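Local coordinates for Bse634I restriction endonuclease (Geobacillus stearothermophilus, PDB 1KNV), which is a type II restriction endonuclease of the PDDEXK clan, which probably uses bound metal ions to cut both strands of DNA at specific sites, at residues Cys186-Ser190 / Leu223-Asn229; Leu216-Phe220 / Ala232-Tyr236; Pro26-Leu30 / Thr77-Val81. One frame throughout, in Å; residues are numbered along the deposited sequence. Where two conformers were deposited one is given.

Contact 1: residues Cys186-Ser190 / Leu223-Asn229; sequences CKWDS and LKMRYWN
The five-membered ring of Trp188 overlaps the phenol ring of Tyr227 in an offset stack, with centroids 3.9 Å apart and planes only 5° from parallel. The stack joins the loop before strand 191-198 to the C-terminal end of helix 203-227, within the PDDEXK nuclease fold. The two side chains run past each other in opposite directions, which brings Trp188 NE1 over the rim of the tyrosine ring, 3.3 Å from Tyr227 CD1. Trp188 takes the crowded position, CG between the backbone N and the carbonyl carbon (chi1 77°), which lays the indole against the helix end, while CB of Asp189 lies over its other face. The six-membered part of the indole rests on the preceding turn: Trp188 CE3 meets Leu223 CB at 3.6 Å, and Trp188 CH2 meets Lys224 CG at 3.7 Å near the ring plane, the lysine chain crossing at about a right angle. Replacing Trp188 by an alanine would probably leave the face of Tyr227 without its stacking partner and open a gap between the loop and the helix end. Tyr227 is held from helix 118-131 as well, its OH hydrogen-bonded to Thr120 OG1 and its ring in a cation-pi contact with Lys123. Beyond it the helix ends in a Schellman motif. Trp228 has positive phi, Asn229 N reaches Lys224 O at 3.1 Å, and the companion bond from Trp228 N to Met225 O is weak. At this turn the CB of Trp228 points away from the loop, and its indole meets His222 of the second subunit edge-to-face, while Asn229 returns to the Trp188 side. There the amide plane of Asn229 stands nearly upright to the indole plane, and Asn229 CB sits in the plane of the ring, 3.7 Å from Trp188 CZ2.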
loop_
_atom_site.group_PDB
_atom_site.type_symbol
_atom_site.label_atom_id
_atom_site.label_comp_id
_atom_site.label_asym_id
_atom_site.label_seq_id
_atom_site.Cartn_x
_atom_site.Cartn_y
_atom_site.Cartn_z
ATOM N N CYS B 186 6.377 -27.304 1.050
ATOM C CA CYS B 186 5.726 -26.440 0.078
ATOM C C CYS B 186 6.192 -25.003 0.001
ATOM O O CYS B 186 6.243 -24.304 1.004
ATOM C CB CYS B 186 4.224 -26.449 0.317
ATOM S SG CYS B 186 3.529 -28.067 0.149
ATOM N N LYS B 187 6.517 -24.570 -1.212
ATOM C CA LYS B 187 6.933 -23.198 -1.443
ATOM C C LYS B 187 5.608 -22.461 -1.304
ATOM O O LYS B 187 4.570 -22.952 -1.749
ATOM C CB LYS B 187 7.482 -23.029 -2.862
ATOM C CG LYS B 187 8.867 -23.631 -3.090
ATOM C CD LYS B 187 9.259 -23.566 -4.565
ATOM C CE LYS B 187 9.055 -22.155 -5.139
ATOM N NZ LYS B 187 9.585 -22.000 -6.538
ATOM N N TRP B 188 5.639 -21.294 -0.680
ATOM C CA TRP B 188 4.425 -20.528 -0.456
ATOM C C TRP B 188 3.567 -20.320 -1.698
ATOM O O TRP B 188 2.342 -20.396 -1.613
ATOM C CB TRP B 188 4.767 -19.169 0.154
ATOM C CG TRP B 188 5.288 -18.200 -0.830
ATOM C CD1 TRP B 188 6.556 -18.127 -1.323
ATOM C CD2 TRP B 188 4.542 -17.162 -1.477
ATOM N NE1 TRP B 188 6.646 -17.100 -2.243
ATOM C CE2 TRP B 188 5.419 -16.497 -2.354
ATOM C CE3 TRP B 188 3.209 -16.735 -1.404
ATOM C CZ2 TRP B 188 5.012 -15.425 -3.142
ATOM C CZ3 TRP B 188 2.808 -15.673 -2.186
ATOM C CH2 TRP B 188 3.702 -15.032 -3.042
ATOM N N ASP B 189 4.195 -20.052 -2.845
ATOM C CA ASP B 189 3.424 -19.821 -4.064
ATOM C C ASP B 189 3.053 -21.106 -4.801
ATOM O O ASP B 189 2.637 -21.075 -5.961
ATOM C CB ASP B 189 4.167 -18.871 -5.001
ATOM C CG ASP B 189 5.525 -19.390 -5.409
ATOM O OD1 ASP B 189 6.045 -18.871 -6.414
ATOM O OD2 ASP B 189 6.074 -20.293 -4.741
ATOM N N SER B 190 3.174 -22.232 -4.108
ATOM C CA SER B 190 2.842 -23.514 -4.711
ATOM C C SER B 190 1.366 -23.878 -4.507
ATOM O O SER B 190 0.860 -24.764 -5.158
ATOM C CB SER B 190 3.732 -24.632 -4.152
ATOM O OG SER B 190 5.033 -24.563 -4.719
ATOM N N LEU B 223 2.016 -12.413 2.116
ATOM C CA LEU B 223 3.188 -13.111 1.613
ATOM C C LEU B 223 3.663 -12.540 0.277
ATOM O O LEU B 223 4.862 -12.499 0.027
ATOM C CB LEU B 223 2.904 -14.601 1.480
ATOM C CG LEU B 223 2.804 -15.315 2.822
ATOM C CD1 LEU B 223 2.531 -16.791 2.587
ATOM C CD2 LEU B 223 4.119 -15.107 3.600
ATOM N N LYS B 224 2.743 -12.099 -0.584
ATOM C CA LYS B 224 3.135 -11.512 -1.874
ATOM C C LYS B 224 3.981 -10.263 -1.672
ATOM O O LYS B 224 4.889 -10.018 -2.453
ATOM C CB LYS B 224 1.919 -11.143 -2.719
ATOM C CG LYS B 224 1.122 -12.331 -3.191
ATOM C CD LYS B 224 -0.120 -11.892 -3.949
ATOM C CE LYS B 224 0.242 -11.140 -5.210
ATOM N NZ LYS B 224 -0.979 -10.681 -5.928
ATOM N N MET B 225 3.678 -9.469 -0.642
ATOM C CA MET B 225 4.441 -8.250 -0.360
ATOM C C MET B 225 5.802 -8.580 0.257
ATOM O O MET B 225 6.803 -7.921 -0.039
ATOM C CB MET B 225 3.647 -7.295 0.550
ATOM C CG MET B 225 2.555 -6.517 -0.198
ATOM S SD MET B 225 1.940 -5.024 0.640
ATOM C CE MET B 225 0.514 -4.606 -0.376
ATOM N N ARG B 226 5.841 -9.588 1.126
ATOM C CA ARG B 226 7.095 -10.026 1.720
ATOM C C ARG B 226 8.090 -10.541 0.682
ATOM O O ARG B 226 9.268 -10.179 0.711
ATOM C CB ARG B 226 6.836 -11.110 2.761
ATOM C CG ARG B 226 5.971 -10.649 3.931
ATOM C CD ARG B 226 6.644 -9.565 4.779
ATOM N NE ARG B 226 7.758 -10.065 5.588
ATOM C CZ ARG B 226 7.638 -10.752 6.725
ATOM N NH1 ARG B 226 6.446 -11.045 7.228
ATOM N NH2 ARG B 226 8.721 -11.137 7.377
ATOM N N TYR B 227 7.609 -11.384 -0.229
ATOM C CA TYR B 227 8.447 -11.976 -1.267
ATOM C C TYR B 227 8.511 -11.145 -2.539
ATOM O O TYR B 227 9.253 -11.472 -3.461
ATOM C CB TYR B 227 7.926 -13.363 -1.648
ATOM C CG TYR B 227 8.234 -14.476 -0.669
ATOM C CD1 TYR B 227 7.270 -14.935 0.223
ATOM C CD2 TYR B 227 9.488 -15.092 -0.660
ATOM C CE1 TYR B 227 7.546 -15.978 1.094
ATOM C CE2 TYR B 227 9.769 -16.136 0.209
ATOM C CZ TYR B 227 8.797 -16.574 1.080
ATOM O OH TYR B 227 9.074 -17.617 1.930
ATOM N N TRP B 228 7.719 -10.085 -2.593
ATOM C CA TRP B 228 7.675 -9.220 -3.756
ATOM C C TRP B 228 7.433 -10.016 -5.035
ATOM O O TRP B 228 8.213 -9.963 -5.980
ATOM C CB TRP B 228 8.965 -8.418 -3.868
ATOM C CG TRP B 228 8.791 -7.230 -4.724
ATOM C CD1 TRP B 228 9.181 -7.086 -6.024
ATOM C CD2 TRP B 228 8.102 -6.030 -4.373
ATOM N NE1 TRP B 228 8.772 -5.863 -6.508
ATOM C CE2 TRP B 228 8.107 -5.196 -5.513
ATOM C CE3 TRP B 228 7.477 -5.580 -3.203
ATOM C CZ2 TRP B 228 7.512 -3.933 -5.517
ATOM C CZ3 TRP B 228 6.884 -4.321 -3.206
ATOM C CH2 TRP B 228 6.908 -3.514 -4.357
ATOM N N ASN B 229 6.336 -10.763 -5.051
ATOM C CA ASN B 229 5.956 -11.571 -6.202
ATOM C C ASN B 229 4.527 -11.168 -6.522
ATOM O O ASN B 229 3.584 -11.693 -5.940
ATOM C CB ASN B 229 5.994 -13.054 -5.846
ATOM C CG ASN B 229 5.848 -13.944 -7.058
ATOM O OD1 ASN B 229 5.539 -13.478 -8.152
ATOM N ND2 ASN B 229 6.070 -15.235 -6.870
#

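Contact 2: residues Leu216-Phe220 / Ala232-Tyr236; sequences LKSLF and AEFKY
One face of the Phe220 ring, in the conformer described, carries the CB of Phe234, which sits over the middle in a CH-pi contact, 3.4 Å from the ring centroid and 12° off its normal. At the edge of the same ring, near its plane, Ala232 C approaches Phe220 CE2 at 3.7 Å. The methyl group of Ala232 packs beside the same ring atom. The ring of Phe234 is turned obliquely to Phe220, planes 33° apart. CG of Lys217 stands at the edge of the Phe234 ring, and Leu216 CB touches Phe234 CE2 at 3.9 Å. Phe220 has CG anti to the backbone N (chi1 -165°), which sends its ring out from the helix across the incoming chain. The arrangement belongs to the beta-alpha-beta crossover of strand 191-198, helix 203-227 and strand 235-240: the first and last are parallel neighbours in the sheet, and this contact packs the helix against the chain entering the last strand. Further along, Leu216 CD1 meets Tyr236 CE2 at 4.0 Å, while the phenol OH of Tyr236 hydrogen-bonds to Glu212. Lys217 lies along the backbone from Phe234 to Tyr236. Its chain is extended beyond CG, with Lys217 CE 3.7 Å from Tyr236 N, and carries NZ to salt bridges with Asp272 and Glu268. Asp272 OD2 also accepts a hydrogen bond from Tyr236 N, so a single carboxylate oxygen ties the helix lysine to the strand backbone. The CB atoms of Glu233 and Lys235 point away from the helix, and the two side chains pair with each other, Lys235 NZ meeting Glu233 OE2 at 2.7 Å from well above the carboxylate plane.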
loop_
_atom_site.group_PDB
_atom_site.type_symbol
_atom_site.label_atom_id
_atom_site.label_comp_id
_atom_site.label_asym_id
_atom_site.label_seq_id
_atom_site.Cartn_x
_atom_site.Cartn_y
_atom_site.Cartn_z
ATOM N N LEU B 216 -7.592 -16.335 4.599
ATOM C CA LEU B 216 -6.560 -16.976 3.805
ATOM C C LEU B 216 -6.016 -16.098 2.675
ATOM O O LEU B 216 -4.804 -16.023 2.469
ATOM C CB LEU B 216 -7.088 -18.300 3.247
ATOM C CG LEU B 216 -7.423 -19.339 4.321
ATOM C CD1 LEU B 216 -8.076 -20.542 3.678
ATOM C CD2 LEU B 216 -6.148 -19.743 5.067
ATOM N N LYS B 217 -6.899 -15.436 1.936
ATOM C CA LYS B 217 -6.442 -14.580 0.850
ATOM C C LYS B 217 -5.598 -13.402 1.344
ATOM O O LYS B 217 -4.618 -13.026 0.703
ATOM C CB LYS B 217 -7.623 -14.056 0.032
ATOM C CG LYS B 217 -8.206 -15.070 -0.922
ATOM C CD LYS B 217 -9.165 -14.379 -1.877
ATOM C CE LYS B 217 -9.542 -15.297 -3.000
ATOM N NZ LYS B 217 -10.212 -14.547 -4.088
ATOM N N SER B 218 -5.975 -12.805 2.467
ATOM C CA SER B 218 -5.195 -11.689 2.969
ATOM C C SER B 218 -3.825 -12.194 3.436
ATOM O O SER B 218 -2.810 -11.504 3.284
ATOM C CB SER B 218 -5.937 -10.987 4.107
ATOM O OG SER B 218 -6.151 -11.849 5.211
ATOM N N LEU B 219 -3.797 -13.409 3.983
ATOM C CA LEU B 219 -2.548 -14.001 4.449
ATOM C C LEU B 219 -1.604 -14.145 3.258
ATOM O O LEU B 219 -0.409 -13.837 3.350
ATOM C CB LEU B 219 -2.800 -15.379 5.065
ATOM C CG LEU B 219 -1.601 -16.099 5.698
ATOM C CD1 LEU B 219 -1.225 -15.409 7.001
ATOM C CD2 LEU B 219 -1.949 -17.559 5.974
ATOM N N PHE B 220 -2.155 -14.612 2.140
ATOM C CA PHE B 220 -1.386 -14.811 0.915
ATOM C C PHE B 220 -0.940 -13.464 0.351
ATOM O O PHE B 220 0.170 -13.330 -0.156
ATOM C CB PHE B 220 -2.239 -15.551 -0.123
ATOM C CG PHE B 220 -1.447 -16.131 -1.270
ATOM C CD1 PHE B 220 -0.758 -17.333 -1.126
ATOM C CD2 PHE B 220 -1.409 -15.484 -2.508
ATOM C CE1 PHE B 220 -0.048 -17.884 -2.199
ATOM C CE2 PHE B 220 -0.702 -16.027 -3.579
ATOM C CZ PHE B 220 -0.022 -17.228 -3.427
ATOM N N ALA B 232 2.046 -14.137 -7.989
ATOM C CA ALA B 232 1.620 -15.301 -7.227
ATOM C C ALA B 232 0.105 -15.154 -7.084
ATOM O O ALA B 232 -0.397 -14.049 -6.883
ATOM C CB ALA B 232 2.279 -15.310 -5.869
ATOM N N GLU B 233 -0.618 -16.262 -7.203
ATOM C CA GLU B 233 -2.075 -16.256 -7.099
ATOM C C GLU B 233 -2.620 -17.327 -6.175
ATOM O O GLU B 233 -2.150 -18.463 -6.183
ATOM C CB GLU B 233 -2.711 -16.499 -8.464
ATOM C CG GLU B 233 -2.890 -15.289 -9.338
ATOM C CD GLU B 233 -3.696 -15.629 -10.575
ATOM O OE1 GLU B 233 -3.170 -16.351 -11.461
ATOM O OE2 GLU B 233 -4.866 -15.184 -10.648
ATOM N N PHE B 234 -3.617 -16.963 -5.380
ATOM C CA PHE B 234 -4.259 -17.928 -4.509
ATOM C C PHE B 234 -5.753 -17.679 -4.565
ATOM O O PHE B 234 -6.209 -16.581 -4.247
ATOM C CB PHE B 234 -3.804 -17.797 -3.071
ATOM C CG PHE B 234 -4.512 -18.736 -2.145
ATOM C CD1 PHE B 234 -4.224 -20.094 -2.164
ATOM C CD2 PHE B 234 -5.496 -18.269 -1.284
ATOM C CE1 PHE B 234 -4.907 -20.973 -1.339
ATOM C CE2 PHE B 234 -6.187 -19.139 -0.450
ATOM C CZ PHE B 234 -5.892 -20.493 -0.477
ATOM N N LYS B 235 -6.506 -18.696 -4.974
ATOM C CA LYS B 235 -7.955 -18.596 -5.073
ATOM C C LYS B 235 -8.607 -19.439 -3.986
ATOM O O LYS B 235 -8.107 -20.496 -3.622
ATOM C CB LYS B 235 -8.418 -19.104 -6.429
ATOM C CG LYS B 235 -7.863 -18.347 -7.606
ATOM C CD LYS B 235 -8.693 -17.122 -7.903
ATOM C CE LYS B 235 -8.217 -16.432 -9.174
ATOM N NZ LYS B 235 -6.847 -15.863 -9.002
ATOM N N TYR B 236 -9.736 -18.974 -3.478
ATOM C CA TYR B 236 -10.454 -19.711 -2.459
ATOM C C TYR B 236 -11.863 -19.975 -2.958
ATOM O O TYR B 236 -12.525 -19.077 -3.476
ATOM C CB TYR B 236 -10.480 -18.922 -1.153
ATOM C CG TYR B 236 -11.234 -19.631 -0.060
ATOM C CD1 TYR B 236 -12.552 -19.289 0.235
ATOM C CD2 TYR B 236 -10.649 -20.684 0.648
ATOM C CE1 TYR B 236 -13.277 -19.978 1.206
ATOM C CE2 TYR B 236 -11.364 -21.381 1.616
ATOM C CZ TYR B 236 -12.679 -21.024 1.890
ATOM O OH TYR B 236 -13.407 -21.721 2.837
#

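Contact 3: residues Pro26-Leu30 / Thr77-Val81; sequences PFNAL and TWFEV
The indole of Trp78 reaches edge-on across the start of helix 26-33, its N-H directed at the backbone carbonyl of Pro26. This is a packed helix pair, helix 26-33 against helix 68-93: the axes of the short segments approach to 10.3 Å and cross at -55°. Trp78 CG lies beside the backbone N, anti to the carbonyl carbon (chi1 -74°), and from there the ring extends to the other helix. The bond from Trp78 NE1 to Pro26 O is short, 2.7 Å, with an N-H...O angle of 153°; the oxygen lies almost in the indole plane, but the donor is tilted from the plane of the carbonyl. Leu30 N, in the regular helical bond, reaches the same oxygen from the opposite face, so Pro26 O is gripped by two donors. Around the polar link the indole is lined by aliphatic groups. Pro26 CB lies 3.5 Å from Trp78 NE1, Ala29 CB packs beside Trp78 CZ2, and the branch point CG of Leu30 meets Trp78 CD1 at 3.5 Å. Leu30 and Trp78 cross obliquely there. Helix 43-60 adds Leu47, Leu50 and Val54 against the indole. On the Phe27 side the approach is different: the CB of Phe27 points away from helix 68-93, yet the far side of its ring reaches that helix. Phe27 CE2 meets the methyl CG2 of Thr77 at 3.6 Å, the two side chains lying roughly at right angles. Val81 CG2 comes up to the edge of the Phe27 ring, in its plane, and Leu176 of helix 169-176 touches both Phe27 and Val81. Further along both helices, Leu30 and Val81 reach toward each other tip to tip, Leu30 CD1 lying 3.5 Å from Val81 CG1.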
loop_
_atom_site.group_PDB
_atom_site.type_symbol
_atom_site.label_atom_id
_atom_site.label_comp_id
_atom_site.label_asym_id
_atom_site.label_seq_id
_atom_site.Cartn_x
_atom_site.Cartn_y
_atom_site.Cartn_z
ATOM N N PRO B 26 -17.025 -45.748 10.997
ATOM C CA PRO B 26 -17.172 -45.236 9.630
ATOM C C PRO B 26 -16.301 -45.874 8.572
ATOM O O PRO B 26 -16.759 -46.141 7.469
ATOM C CB PRO B 26 -16.896 -43.739 9.784
ATOM C CG PRO B 26 -15.981 -43.682 10.964
ATOM C CD PRO B 26 -16.610 -44.669 11.910
ATOM N N PHE B 27 -15.049 -46.131 8.912
ATOM C CA PHE B 27 -14.118 -46.710 7.958
ATOM C C PHE B 27 -14.403 -48.164 7.628
ATOM O O PHE B 27 -14.208 -48.591 6.491
ATOM C CB PHE B 27 -12.695 -46.519 8.477
ATOM C CG PHE B 27 -12.355 -45.079 8.750
ATOM C CD1 PHE B 27 -11.774 -44.700 9.953
ATOM C CD2 PHE B 27 -12.645 -44.092 7.807
ATOM C CE1 PHE B 27 -11.487 -43.355 10.216
ATOM C CE2 PHE B 27 -12.362 -42.750 8.059
ATOM C CZ PHE B 27 -11.783 -42.381 9.265
ATOM N N ASN B 28 -14.870 -48.931 8.609
ATOM C CA ASN B 28 -15.194 -50.330 8.352
ATOM C C ASN B 28 -16.458 -50.388 7.504
ATOM O O ASN B 28 -16.632 -51.295 6.692
ATOM C CB ASN B 28 -15.404 -51.103 9.657
ATOM C CG ASN B 28 -14.159 -51.127 10.526
ATOM O OD1 ASN B 28 -13.031 -51.192 10.027
ATOM N ND2 ASN B 28 -14.361 -51.090 11.838
ATOM N N ALA B 29 -17.334 -49.409 7.690
ATOM C CA ALA B 29 -18.566 -49.352 6.922
ATOM C C ALA B 29 -18.201 -49.164 5.458
ATOM O O ALA B 29 -18.765 -49.821 4.581
ATOM C CB ALA B 29 -19.435 -48.192 7.395
ATOM N N LEU B 30 -17.245 -48.270 5.203
ATOM C CA LEU B 30 -16.801 -47.975 3.840
ATOM C C LEU B 30 -16.191 -49.182 3.149
ATOM O O LEU B 30 -16.550 -49.512 2.020
ATOM C CB LEU B 30 -15.781 -46.836 3.847
ATOM C CG LEU B 30 -16.340 -45.435 4.067
ATOM C CD1 LEU B 30 -15.204 -44.471 4.265
ATOM C CD2 LEU B 30 -17.175 -45.023 2.880
ATOM N N THR B 77 -17.650 -37.788 8.196
ATOM C CA THR B 77 -16.415 -38.543 8.031
ATOM C C THR B 77 -16.430 -39.300 6.712
ATOM O O THR B 77 -15.399 -39.426 6.046
ATOM C CB THR B 77 -16.233 -39.535 9.157
ATOM O OG1 THR B 77 -16.111 -38.822 10.393
ATOM C CG2 THR B 77 -14.992 -40.379 8.923
ATOM N N TRP B 78 -17.601 -39.811 6.334
ATOM C CA TRP B 78 -17.735 -40.531 5.075
ATOM C C TRP B 78 -17.572 -39.551 3.916
ATOM O O TRP B 78 -16.884 -39.840 2.936
ATOM C CB TRP B 78 -19.103 -41.224 4.972
ATOM C CG TRP B 78 -19.239 -42.452 5.826
ATOM C CD1 TRP B 78 -18.248 -43.335 6.168
ATOM C CD2 TRP B 78 -20.442 -42.955 6.412
ATOM N NE1 TRP B 78 -18.762 -44.352 6.931
ATOM C CE2 TRP B 78 -20.107 -44.144 7.095
ATOM C CE3 TRP B 78 -21.772 -42.515 6.428
ATOM C CZ2 TRP B 78 -21.056 -44.898 7.784
ATOM C CZ3 TRP B 78 -22.715 -43.262 7.115
ATOM C CH2 TRP B 78 -22.352 -44.442 7.785
ATOM N N PHE B 79 -18.203 -38.387 4.029
ATOM C CA PHE B 79 -18.109 -37.385 2.980
ATOM C C PHE B 79 -16.660 -36.967 2.764
ATOM O O PHE B 79 -16.223 -36.778 1.632
ATOM C CB PHE B 79 -18.934 -36.163 3.346
ATOM C CG PHE B 79 -18.905 -35.099 2.307
ATOM C CD1 PHE B 79 -19.493 -35.314 1.068
ATOM C CD2 PHE B 79 -18.281 -33.881 2.559
ATOM C CE1 PHE B 79 -19.468 -34.330 0.086
ATOM C CE2 PHE B 79 -18.246 -32.889 1.589
ATOM C CZ PHE B 79 -18.843 -33.114 0.347
ATOM N N GLU B 80 -15.929 -36.816 3.864
ATOM C CA GLU B 80 -14.524 -36.433 3.831
ATOM C C GLU B 80 -13.722 -37.481 3.077
ATOM O O GLU B 80 -12.833 -37.148 2.285
ATOM C CB GLU B 80 -13.980 -36.296 5.261
ATOM C CG GLU B 80 -14.289 -34.956 5.939
ATOM C CD GLU B 80 -14.211 -35.019 7.464
ATOM O OE1 GLU B 80 -13.309 -35.702 7.987
ATOM O OE2 GLU B 80 -15.041 -34.375 8.144
ATOM N N VAL B 81 -14.033 -38.752 3.328
ATOM C CA VAL B 81 -13.335 -39.840 2.650
ATOM C C VAL B 81 -13.682 -39.821 1.163
ATOM O O VAL B 81 -12.812 -40.012 0.313
ATOM C CB VAL B 81 -13.705 -41.220 3.241
ATOM C CG1 VAL B 81 -13.062 -42.330 2.422
ATOM C CG2 VAL B 81 -13.237 -41.305 4.682
#

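Overall arrangement
Contacts 1 and 2 share helix 203-227 and form one continuous cluster. Their centres are 10 Å apart, and Trp188 of contact 1 packs against both partners of contact 2, its ring touching the methyl group of Ala232 and, in the conformer given, the ring of Phe220. Contact 3 closes earlier in the chain and lies on the opposite side of its centre, with its nearest atoms about 12 Å from contact 2 and about 19 Å from contact 1. The calcium site at Asp146 and Leu197, empty in this chain, is nearest to contact 2: the side chains of Tyr236 and Asp146 are about 6 Å apart, against about 11 Å from Val81 to Leu197.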